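Local coordinates for protein cytochrome P450 (Bacillus megaterium, PDB 5L92) that binds heme and the steroid corticosterone and oxidises steroids, probably as a heme-iron monooxygenase using molecular oxygen, at residues P113-I118 with R359-I364; D212-L217 with E230-F235; I279-R284 with E331-D336. All coordinates share one frame; numbering follows the deposited sequence.

Contact 1 of 3, residues P113-I118 with R359-I364; sequences PKIARI and RIEAKI
Ile115 meets both Ile360 and Ile364 across two helical segments that run broadly the same way, with a crossing angle of -41° and axes 9.7 Å apart. No hydrogen bond spans them; aliphatic packing carries the interface. Ile115 works with two branches. CG1 sits anti to the carbonyl carbon (chi1 -68°) and leads CD1 to Ile360 CG2, 3.6 Å away, with the chain of Glu361 passing close by at CG. The other branch, CG2, lies 3.7 Å from Ile364 CG2, and these two side chains cross at about a right angle. Ile364 CG2 also reaches the backbone of the first helix, 3.8 Å from Ala116 CA. Replacing Ile115 by alanine would probably open a gap beside Ile360 CG2 and leave Ile364 CG2 without the methyl it packs on.

The polar end of Glu361 turns elsewhere: OE1 is hydrogen-bonded to Thr247, and the side chain comes within about 4 Å of the heme. Helix 141-151, the E helix, adds Leu142 against Ile115 and Val146 against Glu361. This is the D helix packing on the L helix, part of the D/E/I/L four-helix bundle of the cytochrome P450 fold, with L lying on the proximal, cysteine-ligand side of the heme.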
loop_
_atom_site.group_PDB
_atom_site.type_symbol
_atom_site.label_atom_id
_atom_site.label_comp_id
_atom_site.label_asym_id
_atom_site.label_seq_id
_atom_site.Cartn_x
_atom_site.Cartn_y
_atom_site.Cartn_z
ATOM N N PRO A 113 20.009 -8.082 5.300
ATOM C CA PRO A 113 20.298 -9.380 5.940
ATOM C C PRO A 113 19.248 -9.790 6.948
ATOM O O PRO A 113 19.017 -10.993 7.127
ATOM C CB PRO A 113 21.675 -9.161 6.607
ATOM C CG PRO A 113 22.223 -7.887 5.996
ATOM C CD PRO A 113 20.987 -7.060 5.687
ATOM N N LYS A 114 18.618 -8.832 7.632
ATOM C CA LYS A 114 17.457 -9.160 8.453
ATOM C C LYS A 114 16.333 -9.721 7.585
ATOM O O LYS A 114 15.740 -10.759 7.899
ATOM C CB LYS A 114 16.966 -7.921 9.225
ATOM C CG LYS A 114 17.869 -7.457 10.335
ATOM C CD LYS A 114 17.291 -6.257 11.099
ATOM C CE LYS A 114 18.280 -5.760 12.144
ATOM N NZ LYS A 114 17.900 -4.442 12.747
ATOM N N ILE A 115 16.025 -9.042 6.484
ATOM C CA ILE A 115 14.926 -9.492 5.629
ATOM C C ILE A 115 15.219 -10.887 5.096
ATOM O O ILE A 115 14.344 -11.766 5.084
ATOM C CB ILE A 115 14.683 -8.472 4.501
ATOM C CG1 ILE A 115 14.127 -7.172 5.105
ATOM C CG2 ILE A 115 13.676 -9.023 3.446
ATOM C CD1 ILE A 115 14.360 -5.906 4.299
ATOM N N ALA A 116 16.469 -11.139 4.707
ATOM C CA ALA A 116 16.772 -12.445 4.130
ATOM C C ALA A 116 16.617 -13.541 5.176
ATOM O O ALA A 116 16.188 -14.654 4.849
ATOM C CB ALA A 116 18.176 -12.435 3.486
ATOM N N ARG A 117 16.882 -13.236 6.442
ATOM C CA ARG A 117 16.763 -14.269 7.470
ATOM C C ARG A 117 15.310 -14.552 7.809
ATOM O O ARG A 117 14.918 -15.711 8.018
ATOM C CB ARG A 117 17.507 -13.853 8.747
ATOM C CG ARG A 117 18.994 -14.106 8.737
ATOM C CD ARG A 117 19.594 -13.944 10.157
ATOM N NE ARG A 117 19.317 -12.645 10.768
ATOM C CZ ARG A 117 20.074 -11.552 10.627
ATOM N NH1 ARG A 117 21.167 -11.571 9.872
ATOM N NH2 ARG A 117 19.727 -10.416 11.234
ATOM N N ILE A 118 14.505 -13.504 7.903
ATOM C CA ILE A 118 13.085 -13.709 8.142
ATOM C C ILE A 118 12.492 -14.525 7.008
ATOM O O ILE A 118 11.725 -15.472 7.236
ATOM C CB ILE A 118 12.367 -12.366 8.309
ATOM C CG1 ILE A 118 12.957 -11.622 9.518
ATOM C CG2 ILE A 118 10.857 -12.620 8.503
ATOM C CD1 ILE A 118 12.650 -10.184 9.530
ATOM N N ARG A 359 10.401 -2.179 -1.944
ATOM C CA ARG A 359 11.133 -2.814 -3.051
ATOM C C ARG A 359 12.112 -3.878 -2.567
ATOM O O ARG A 359 12.214 -4.959 -3.175
ATOM C CB ARG A 359 11.846 -1.745 -3.855
ATOM C CG ARG A 359 10.860 -0.936 -4.653
ATOM C CD ARG A 359 11.438 0.376 -5.160
ATOM N NE ARG A 359 10.673 0.822 -6.329
ATOM C CZ ARG A 359 10.381 2.088 -6.615
ATOM N NH1 ARG A 359 10.793 3.059 -5.815
ATOM N NH2 ARG A 359 9.667 2.385 -7.708
ATOM N N ILE A 360 12.842 -3.604 -1.477
ATOM C CA ILE A 360 13.820 -4.567 -0.999
ATOM C C ILE A 360 13.148 -5.761 -0.319
ATOM O O ILE A 360 13.571 -6.910 -0.512
ATOM C CB ILE A 360 14.852 -3.867 -0.087
ATOM C CG1 ILE A 360 16.162 -4.622 -0.111
ATOM C CG2 ILE A 360 14.409 -3.785 1.373
ATOM C CD1 ILE A 360 16.989 -4.303 -1.340
ATOM N N GLU A 361 12.106 -5.534 0.487
ATOM C CA GLU A 361 11.325 -6.666 0.993
ATOM C C GLU A 361 10.835 -7.547 -0.157
ATOM O O GLU A 361 10.935 -8.778 -0.106
ATOM C CB GLU A 361 10.115 -6.180 1.816
ATOM C CG GLU A 361 10.424 -5.609 3.234
ATOM C CD GLU A 361 9.243 -4.771 3.861
ATOM O OE1 GLU A 361 8.291 -4.325 3.147
ATOM O OE2 GLU A 361 9.280 -4.553 5.092
ATOM N N ALA A 362 10.262 -6.936 -1.181
ATOM C CA ALA A 362 9.685 -7.714 -2.280
ATOM C C ALA A 362 10.752 -8.514 -3.033
ATOM O O ALA A 362 10.611 -9.725 -3.241
ATOM C CB ALA A 362 8.952 -6.769 -3.223
ATOM N N LYS A 363 11.817 -7.842 -3.466
ATOM C CA LYS A 363 12.937 -8.492 -4.154
ATOM C C LYS A 363 13.467 -9.706 -3.390
ATOM O O LYS A 363 13.530 -10.817 -3.920
ATOM C CB LYS A 363 14.065 -7.476 -4.368
ATOM C CG LYS A 363 15.201 -7.980 -5.254
ATOM C CD LYS A 363 16.357 -6.983 -5.252
ATOM C CE LYS A 363 16.951 -6.863 -3.874
ATOM N NZ LYS A 363 18.420 -6.613 -3.897
ATOM N N ILE A 364 13.863 -9.507 -2.136
ATOM C CA ILE A 364 14.471 -10.584 -1.368
ATOM C C ILE A 364 13.502 -11.749 -1.235
ATOM O O ILE A 364 13.875 -12.912 -1.421
ATOM C CB ILE A 364 14.929 -10.046 0.008
ATOM C CG1 ILE A 364 16.088 -9.072 -0.191
ATOM C CG2 ILE A 364 15.234 -11.185 0.943
ATOM C CD1 ILE A 364 16.599 -8.367 1.053
#

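Contact 2 of 3, residues D212-L217 with E230-F235; sequences DIISVL and EEIVGF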
loop_
_atom_site.group_PDB
_atom_site.type_symbol
_atom_site.label_atom_id
_atom_site.label_comp_id
_atom_site.label_asym_id
_atom_site.label_seq_id
_atom_site.Cartn_x
_atom_site.Cartn_y
_atom_site.Cartn_z
ATOM N N ASP A 212 14.682 2.043 17.777
ATOM C CA ASP A 212 13.463 2.033 16.971
ATOM C C ASP A 212 13.038 3.469 16.707
ATOM O O ASP A 212 13.508 4.407 17.349
ATOM C CB ASP A 212 12.321 1.262 17.654
ATOM C CG ASP A 212 12.092 1.705 19.109
ATOM O OD1 ASP A 212 11.610 2.834 19.325
ATOM O OD2 ASP A 212 12.372 0.911 20.026
ATOM N N ILE A 213 12.121 3.641 15.762
ATOM C CA ILE A 213 11.797 4.988 15.335
ATOM C C ILE A 213 10.843 5.691 16.295
ATOM O O ILE A 213 10.717 6.916 16.237
ATOM C CB ILE A 213 11.222 4.983 13.910
ATOM C CG1 ILE A 213 11.116 6.413 13.409
ATOM C CG2 ILE A 213 9.879 4.290 13.871
ATOM C CD1 ILE A 213 11.228 6.562 11.967
ATOM N N ILE A 214 10.156 4.973 17.173
ATOM C CA ILE A 214 9.379 5.664 18.194
ATOM C C ILE A 214 10.313 6.354 19.187
ATOM O O ILE A 214 10.137 7.536 19.503
ATOM C CB ILE A 214 8.424 4.685 18.893
ATOM C CG1 ILE A 214 7.381 4.208 17.881
ATOM C CG2 ILE A 214 7.769 5.350 20.151
ATOM C CD1 ILE A 214 6.353 3.291 18.476
ATOM N N SER A 215 11.313 5.618 19.691
ATOM C CA SER A 215 12.365 6.211 20.514
ATOM C C SER A 215 13.015 7.378 19.798
ATOM O O SER A 215 13.229 8.437 20.387
ATOM C CB SER A 215 13.425 5.161 20.855
ATOM O OG SER A 215 12.876 4.073 21.585
ATOM N N VAL A 216 13.305 7.223 18.505
ATOM C CA VAL A 216 14.012 8.290 17.819
ATOM C C VAL A 216 13.168 9.550 17.776
ATOM O O VAL A 216 13.706 10.654 17.837
ATOM C CB VAL A 216 14.432 7.840 16.413
ATOM C CG1 VAL A 216 14.970 9.022 15.635
ATOM C CG2 VAL A 216 15.493 6.759 16.516
ATOM N N LEU A 217 11.843 9.425 17.658
ATOM C CA LEU A 217 11.016 10.622 17.589
ATOM C C LEU A 217 10.790 11.239 18.958
ATOM O O LEU A 217 10.656 12.460 19.059
ATOM C CB LEU A 217 9.669 10.301 16.966
ATOM C CG LEU A 217 9.756 9.916 15.503
ATOM C CD1 LEU A 217 8.596 9.009 15.187
ATOM C CD2 LEU A 217 9.749 11.184 14.683
ATOM N N GLU A 230 0.562 12.882 20.242
ATOM C CA GLU A 230 -0.447 12.417 19.300
ATOM C C GLU A 230 0.164 12.229 17.915
ATOM O O GLU A 230 -0.232 11.325 17.168
ATOM C CB GLU A 230 -1.622 13.408 19.243
ATOM C CG GLU A 230 -2.847 12.932 18.430
ATOM C CD GLU A 230 -3.921 13.991 18.270
ATOM O OE1 GLU A 230 -3.593 15.194 18.281
ATOM O OE2 GLU A 230 -5.095 13.621 18.125
ATOM N N GLU A 231 1.115 13.089 17.549
ATOM C CA GLU A 231 1.721 12.998 16.223
ATOM C C GLU A 231 2.608 11.762 16.113
ATOM O O GLU A 231 2.600 11.071 15.083
ATOM C CB GLU A 231 2.487 14.280 15.921
ATOM C CG GLU A 231 1.566 15.386 15.397
ATOM C CD GLU A 231 2.197 16.784 15.360
ATOM O OE1 GLU A 231 3.388 16.922 15.700
ATOM O OE2 GLU A 231 1.493 17.747 14.989
ATOM N N ILE A 232 3.319 11.426 17.189
ATOM C CA ILE A 232 4.109 10.205 17.186
ATOM C C ILE A 232 3.199 8.985 17.104
ATOM O O ILE A 232 3.471 8.038 16.351
ATOM C CB ILE A 232 5.029 10.162 18.424
ATOM C CG1 ILE A 232 5.912 11.408 18.440
ATOM C CG2 ILE A 232 5.875 8.852 18.433
ATOM C CD1 ILE A 232 6.895 11.437 19.549
ATOM N N VAL A 233 2.104 8.989 17.866
ATOM C CA VAL A 233 1.128 7.904 17.778
ATOM C C VAL A 233 0.583 7.789 16.357
ATOM O O VAL A 233 0.496 6.692 15.802
ATOM C CB VAL A 233 0.007 8.107 18.812
ATOM C CG1 VAL A 233 -1.203 7.209 18.533
ATOM C CG2 VAL A 233 0.544 7.783 20.198
ATOM N N GLY A 234 0.206 8.918 15.755
ATOM C CA GLY A 234 -0.376 8.884 14.419
ATOM C C GLY A 234 0.578 8.297 13.380
ATOM O O GLY A 234 0.185 7.470 12.554
ATOM N N PHE A 235 1.844 8.713 13.414
ATOM C CA PHE A 235 2.828 8.189 12.475
ATOM C C PHE A 235 3.090 6.710 12.735
ATOM O O PHE A 235 3.148 5.904 11.794
ATOM C CB PHE A 235 4.110 9.024 12.570
ATOM C CG PHE A 235 5.229 8.530 11.688
ATOM C CD1 PHE A 235 5.288 8.880 10.341
ATOM C CD2 PHE A 235 6.227 7.734 12.222
ATOM C CE1 PHE A 235 6.326 8.413 9.526
ATOM C CE2 PHE A 235 7.268 7.265 11.421
ATOM C CZ PHE A 235 7.323 7.607 10.079
#
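Leu217 and Ile232, their CA atoms 6.9 Å apart, mark the closest backbone approach of two nearly antiparallel helical segments, whose axes cross at 157° and come within 10.6 Å. The side chains that meet are all apolar and buried. Ile232 pushes its CD1 against the base of Leu217, 4.0 Å from Leu217 CB and about as near to its carbonyl oxygen, so this tip rests on backbone as much as on side chain. Further up the second helix, the Phe235 ring stands with CG anti to its own nitrogen (chi1 177°), a torsion that places the ring beside Leu217 and Ile213. Two methyls approach the ring obliquely: Leu217 CD1 is 4.0 Å from Phe235 CD2, and Ile213 CD1 is 4.1 Å from Phe235 CE2. Both side chains cross the ring at about a right angle. Ile214 makes a looser touch with Ile232 through their CG2 methyls.

The start of the first helix is fixed by Asp212, its N-cap. Asp212 OD1 takes a nearly straight bond from Ser215 N, 2.8 Å long, and a second from Ser215 OG, which comes from above the carboxylate plane. The other oxygen, OD2, is salt-bridged to Lys205, and the backbone of Ile213 is hydrogen-bonded to Ile150 of helix 141-151. In cytochrome P450 terms, this is the short H helix folded back on the N-terminal part of the long I-helix, with the Phe235 side chain about 4 Å from the heme at its nearest atoms.

Contact 3 of 3, residues I279-R284 with E331-D336; sequences IEEVLR and EVFKID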
loop_
_atom_site.group_PDB
_atom_site.type_symbol
_atom_site.label_atom_id
_atom_site.label_comp_id
_atom_site.label_asym_id
_atom_site.label_seq_id
_atom_site.Cartn_x
_atom_site.Cartn_y
_atom_site.Cartn_z
ATOM N N ILE A 279 9.209 -6.459 -10.828
ATOM C CA ILE A 279 8.465 -5.970 -9.684
ATOM C C ILE A 279 7.899 -4.602 -10.000
ATOM O O ILE A 279 6.802 -4.276 -9.564
ATOM C CB ILE A 279 9.360 -5.973 -8.426
ATOM C CG1 ILE A 279 9.577 -7.400 -7.934
ATOM C CG2 ILE A 279 8.781 -5.108 -7.286
ATOM C CD1 ILE A 279 10.709 -7.539 -6.883
ATOM N N GLU A 280 8.632 -3.780 -10.758
ATOM C CA GLU A 280 8.104 -2.492 -11.175
ATOM C C GLU A 280 6.912 -2.658 -12.107
ATOM O O GLU A 280 5.993 -1.824 -12.096
ATOM C CB GLU A 280 9.195 -1.662 -11.850
ATOM C CG GLU A 280 10.397 -1.318 -10.947
ATOM C CD GLU A 280 9.999 -0.569 -9.652
ATOM O OE1 GLU A 280 9.395 0.520 -9.714
ATOM O OE2 GLU A 280 10.306 -1.075 -8.573
ATOM N N GLU A 281 6.907 -3.723 -12.910
ATOM C CA GLU A 281 5.791 -3.961 -13.804
ATOM C C GLU A 281 4.608 -4.597 -13.074
ATOM O O GLU A 281 3.489 -4.421 -13.519
ATOM C CB GLU A 281 6.289 -4.770 -15.026
ATOM C CG GLU A 281 5.258 -5.327 -16.007
ATOM C CD GLU A 281 4.637 -4.251 -16.825
ATOM O OE1 GLU A 281 4.760 -3.091 -16.414
ATOM O OE2 GLU A 281 4.076 -4.539 -17.884
ATOM N N VAL A 282 4.788 -5.240 -11.924
ATOM C CA VAL A 282 3.616 -5.518 -11.087
ATOM C C VAL A 282 3.073 -4.228 -10.468
ATOM O O VAL A 282 1.859 -3.988 -10.474
ATOM C CB VAL A 282 3.934 -6.558 -10.012
ATOM C CG1 VAL A 282 2.679 -6.865 -9.219
ATOM C CG2 VAL A 282 4.486 -7.838 -10.646
ATOM N N LEU A 283 3.956 -3.371 -9.933
ATOM C CA LEU A 283 3.489 -2.095 -9.395
ATOM C C LEU A 283 2.633 -1.330 -10.399
ATOM O O LEU A 283 1.747 -0.560 -10.009
ATOM C CB LEU A 283 4.677 -1.218 -8.988
ATOM C CG LEU A 283 5.336 -1.721 -7.708
ATOM C CD1 LEU A 283 6.744 -1.155 -7.550
ATOM C CD2 LEU A 283 4.455 -1.367 -6.483
ATOM N N ARG A 284 2.903 -1.496 -11.681
ATOM C CA ARG A 284 2.113 -0.840 -12.730
ATOM C C ARG A 284 0.825 -1.609 -13.021
ATOM O O ARG A 284 -0.259 -1.016 -13.122
ATOM C CB ARG A 284 2.956 -0.731 -14.022
ATOM C CG ARG A 284 2.341 0.203 -15.071
ATOM C CD ARG A 284 2.811 -0.028 -16.546
ATOM N NE ARG A 284 2.594 -1.388 -17.074
ATOM C CZ ARG A 284 1.602 -1.749 -17.889
ATOM N NH1 ARG A 284 0.687 -0.887 -18.295
ATOM N NH2 ARG A 284 1.511 -2.998 -18.295
ATOM N N GLU A 331 -2.023 -2.974 -21.877
ATOM C CA GLU A 331 -2.693 -4.086 -21.273
ATOM C C GLU A 331 -1.825 -5.360 -21.230
ATOM O O GLU A 331 -2.271 -6.391 -20.838
ATOM C CB GLU A 331 -4.078 -4.290 -21.898
ATOM C CG GLU A 331 -4.991 -3.047 -22.052
ATOM C CD GLU A 331 -5.461 -2.300 -20.747
ATOM O OE1 GLU A 331 -6.020 -2.868 -19.844
ATOM O OE2 GLU A 331 -5.359 -1.077 -20.649
ATOM N N VAL A 332 -0.566 -5.243 -21.609
ATOM C CA VAL A 332 0.354 -6.340 -21.593
ATOM C C VAL A 332 1.417 -6.266 -20.528
ATOM O O VAL A 332 2.158 -5.340 -20.445
ATOM C CB VAL A 332 1.041 -6.512 -22.959
ATOM C CG1 VAL A 332 1.989 -7.662 -22.953
ATOM C CG2 VAL A 332 0.014 -6.747 -24.024
ATOM N N PHE A 333 1.454 -7.305 -19.735
ATOM C CA PHE A 333 2.455 -7.485 -18.709
ATOM C C PHE A 333 3.807 -7.818 -19.354
ATOM O O PHE A 333 3.965 -8.803 -19.983
ATOM C CB PHE A 333 2.028 -8.567 -17.749
ATOM C CG PHE A 333 2.933 -8.760 -16.603
ATOM C CD1 PHE A 333 2.913 -7.920 -15.536
ATOM C CD2 PHE A 333 3.790 -9.807 -16.578
ATOM C CE1 PHE A 333 3.731 -8.121 -14.480
ATOM C CE2 PHE A 333 4.623 -10.011 -15.527
ATOM C CZ PHE A 333 4.593 -9.170 -14.477
ATOM N N LYS A 334 4.779 -6.961 -19.170
ATOM C CA LYS A 334 6.106 -7.158 -19.764
ATOM C C LYS A 334 7.163 -7.060 -18.668
ATOM O O LYS A 334 7.435 -5.958 -18.174
ATOM C CB LYS A 334 6.384 -6.111 -20.843
ATOM C CG LYS A 334 5.446 -6.126 -22.040
ATOM C CD LYS A 334 5.882 -5.086 -23.104
ATOM C CE LYS A 334 4.878 -4.909 -24.236
ATOM N NZ LYS A 334 5.047 -3.561 -24.883
ATOM N N ILE A 335 7.779 -8.185 -18.284
ATOM C CA ILE A 335 8.689 -8.105 -17.139
ATOM C C ILE A 335 9.855 -7.173 -17.402
ATOM O O ILE A 335 10.549 -6.799 -16.458
ATOM C CB ILE A 335 9.289 -9.452 -16.683
ATOM C CG1 ILE A 335 10.088 -10.145 -17.808
ATOM C CG2 ILE A 335 8.259 -10.367 -16.022
ATOM C CD1 ILE A 335 10.889 -11.381 -17.274
ATOM N N ASP A 336 10.143 -6.838 -18.665
ATOM C CA ASP A 336 11.283 -5.991 -18.997
ATOM C C ASP A 336 10.856 -4.583 -19.365
ATOM O O ASP A 336 11.669 -3.829 -19.907
ATOM C CB ASP A 336 12.118 -6.615 -20.137
ATOM C CG ASP A 336 11.310 -6.860 -21.430
ATOM O OD1 ASP A 336 10.069 -6.988 -21.401
ATOM O OD2 ASP A 336 11.946 -6.951 -22.496
#
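Glu281 and Lys334 tie the K helix to the meander loop through the ExxR motif of cytochromes P450, in which Glu281 and Arg284 supply the carboxylate and the guanidinium. The hydrogen bond across the contact runs from Lys334 N to Glu281 OE2, at 2.8 Å and nearly straight, meeting the oxygen on its anti side. Here a buried carboxylate holds the loop by its backbone, while the Lys334 ammonium goes off to Asp329.

Within the helix, Arg284 grips the same carboxylate side-on with two nitrogens. Its NE bonds Glu281 OE1 at 2.8 Å, on the syn side and close to the guanidinium plane; NH2 reaches OE2 at 3.0 Å from above the carboxylate plane. Arg337, just beyond the loop segment, completes the family's Glu-Arg-Arg triad: its NE makes a salt bridge to OE2 and its NH2 is hydrogen-bonded to Val332 O. OE2 therefore collects three donors, which should fix the rotation of the carboxylate. Arg284 NH1 in turn bonds the backbone oxygens of His321 and Pro330, extending the network into neighbouring loops.

Packing against the Phe333 ring accompanies the polar network. Glu281 leaves the backbone with CG anti to its N (chi1 171°) and then bends at chi2 (72°), bringing CG obliquely up to the Phe333 ring, 3.5 Å from Phe333 CD1. The carboxylate and ring planes are 29° apart. Val282 arrives at the rim of that ring instead, its CG2 near the ring plane and 3.9 Å from Phe333 CE1.

How the contacts relate
Contacts 1 and 2 both pack helix on helix without a hydrogen bond across, contact 1 by aliphatic side chains, contact 2 with a phenylalanine ring as well; contact 3 joins a helix to an irregular loop through a buried carboxylate that takes a backbone N-H, with packing against a phenylalanine ring. Contacts 2 and 3 are buried, contact 1 only partly so. Contacts 1 and 3 touch directly: Arg359 NH2 makes a 2.8 Å salt bridge to Glu280 OE1, and Ile279 packs on Ala362 and Lys363, so helix 355-372, one side of contact 1, also packs against the helix of contact 3. Contact 2 stands apart, across the chain's centre from contact 3, but like contact 1 it comes close to the heme.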